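Local structure of secreted protein (Streptomyces lividans TK24, 5LXZ) at residues A[453-458]-A[495-500]. The protein is a secreted copper metalloradical protein of the galactose oxidase-like AA5 family, and probably works as an oxidase that makes hydrogen peroxide. The protein carries 1 engineered substitution. Sequence-based numbering, arbitrary orientation. Where two conformers were deposited one is given.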
# COMPACT_ATOMS: atom_id res chain seq x y z
N ASP A 453 19.38 -5.76 -13.54
CA ASP A 453 18.01 -5.49 -14.00
C ASP A 453 17.08 -6.63 -13.60
O ASP A 453 17.38 -7.80 -13.82
CB ASP A 453 17.91 -5.36 -15.51
CG ASP A 453 18.67 -4.21 -16.08
OD1 ASP A 453 19.14 -3.28 -15.41
OD2 ASP A 453 18.78 -4.26 -17.33
N PRO A 454 15.90 -6.31 -13.05
CA PRO A 454 14.90 -7.35 -12.93
C PRO A 454 14.53 -7.98 -14.25
O PRO A 454 14.68 -7.35 -15.31
CB PRO A 454 13.67 -6.62 -12.34
CG PRO A 454 13.93 -5.18 -12.44
CD PRO A 454 15.38 -4.95 -12.78
N LEU A 455 14.03 -9.21 -14.18
CA LEU A 455 13.65 -9.93 -15.38
C LEU A 455 12.23 -9.70 -15.80
O LEU A 455 11.89 -9.83 -16.96
CB LEU A 455 13.86 -11.43 -15.16
CG LEU A 455 15.27 -11.85 -14.76
CD1 LEU A 455 15.37 -13.35 -14.53
CD2 LEU A 455 16.35 -11.39 -15.74
N VAL A 456 11.37 -9.41 -14.83
CA VAL A 456 9.96 -9.26 -15.07
C VAL A 456 9.55 -7.83 -14.71
O VAL A 456 9.90 -7.34 -13.64
CB VAL A 456 9.18 -10.24 -14.17
CG1 VAL A 456 7.66 -10.07 -14.29
CG2 VAL A 456 9.56 -11.67 -14.50
N GLY A 457 8.75 -7.21 -15.57
CA GLY A 457 8.21 -5.89 -15.34
C GLY A 457 7.14 -5.90 -14.28
O GLY A 457 6.32 -6.80 -14.22
N ARG A 458 7.17 -4.89 -13.40
CA ARG A 458 6.23 -4.79 -12.26
C ARG A 458 5.69 -3.37 -12.16
O ARG A 458 6.44 -2.45 -11.87
CB ARG A 458 6.92 -5.24 -10.96
CG ARG A 458 6.86 -6.78 -10.75
CD ARG A 458 7.53 -7.23 -9.48
NE ARG A 458 8.95 -7.12 -9.61
CZ ARG A 458 9.73 -8.04 -10.18
NH1 ARG A 458 11.02 -7.82 -10.22
NH2 ARG A 458 9.21 -9.16 -10.70
N ARG A 495 4.11 -14.59 -12.57
CA ARG A 495 5.44 -15.03 -12.22
C ARG A 495 5.92 -14.31 -10.95
O ARG A 495 5.53 -13.16 -10.68
CB ARG A 495 6.40 -14.78 -13.36
CG ARG A 495 6.12 -15.65 -14.57
CD ARG A 495 7.03 -15.29 -15.72
NE ARG A 495 6.72 -13.98 -16.23
CZ ARG A 495 7.43 -13.33 -17.14
NH1 ARG A 495 8.54 -13.89 -17.63
NH2 ARG A 495 7.07 -12.12 -17.52
N ILE A 496 6.79 -14.98 -10.21
CA ILE A 496 7.43 -14.50 -9.01
C ILE A 496 8.93 -14.42 -9.32
O ILE A 496 9.41 -15.29 -10.06
CB ILE A 496 7.10 -15.55 -7.92
CG1 ILE A 496 5.58 -15.64 -7.71
CG2 ILE A 496 7.77 -15.24 -6.60
CD1 ILE A 496 4.98 -14.32 -7.23
N GLU A 497 9.66 -13.46 -8.77
CA GLU A 497 11.11 -13.43 -8.90
C GLU A 497 11.73 -13.43 -7.52
O GLU A 497 11.15 -12.89 -6.56
CB GLU A 497 11.58 -12.19 -9.63
CG GLU A 497 11.54 -12.25 -11.13
CD GLU A 497 12.18 -11.01 -11.79
OE1 GLU A 497 11.52 -9.99 -11.94
OE2 GLU A 497 13.36 -11.04 -12.17
N ILE A 498 12.92 -13.99 -7.43
CA ILE A 498 13.78 -13.82 -6.28
C ILE A 498 15.00 -13.04 -6.68
O ILE A 498 15.65 -13.39 -7.68
CB ILE A 498 14.23 -15.17 -5.76
CG1 ILE A 498 13.03 -16.00 -5.45
CG2 ILE A 498 15.15 -15.05 -4.55
CD1 ILE A 498 12.15 -15.47 -4.41
N TYR A 499 15.31 -12.00 -5.93
CA TYR A 499 16.52 -11.26 -6.12
C TYR A 499 17.51 -11.64 -5.04
O TYR A 499 17.23 -11.58 -3.83
CB TYR A 499 16.27 -9.73 -6.11
CG TYR A 499 17.54 -8.93 -6.26
CD1 TYR A 499 18.27 -8.99 -7.44
CD2 TYR A 499 18.05 -8.19 -5.22
CE1 TYR A 499 19.44 -8.29 -7.57
CE2 TYR A 499 19.20 -7.44 -5.34
CZ TYR A 499 19.95 -7.55 -6.51
OH TYR A 499 21.10 -6.80 -6.60
N THR A 500 18.74 -11.97 -5.45
CA THR A 500 19.83 -12.26 -4.54
C THR A 500 20.79 -11.07 -4.60
O THR A 500 21.41 -10.82 -5.65
CB THR A 500 20.58 -13.54 -4.99
OG1 THR A 500 19.70 -14.65 -4.93
CG2 THR A 500 21.74 -13.81 -4.10
O HOH W 1 6.26 -10.24 -10.66
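Val456 and Glu497 come within 7.5 Å at their CA atoms, and Pro454 and Tyr499 within 8.0 Å, a spacing too wide for strand pairing; the irregular loop 453-458 passes over strand 496-500, and a side-chain carboxylate bridges the gap. Leu455 N donates to Glu497 OE2 on its syn side, 2.8 Å away, while Val456 N reaches Glu497 OE1 at 3.0 Å from above the carboxylate plane. Arg458 adds a salt bridge: NH1 and NH2, end-on, both point at Glu497 OE1, each at 2.8 Å, with the oxygen 10° out of the guanidinium plane. Glu497 OE1 receives the NH2 bond on its anti lone pair, whereas NH1 comes from above the carboxylate plane; the two planes are turned 48° apart. OE1 thus accepts from three donors, which would probably favour the ionised acid. Strand 496-500 belongs to a four-stranded antiparallel sheet, a propeller blade completed by the N-terminal strand 14-18; through the Glu497 carboxylate the loop, which follows the last strand of the preceding Kelch blade, is tied to this one. Replacing Glu497 by an alanine would probably leave the Arg458 charge without this mate and the two loop amides without their acceptor. Arg458 NE is held by Gln409, and a water links NH2 to Arg495 O. With CG1 anti to the backbone N (chi1 176°), Val456 turns CG2 to the Arg495 guanidinium, 3.8 Å above its centre, a group that Glu493 pairs through a salt bridge at NE.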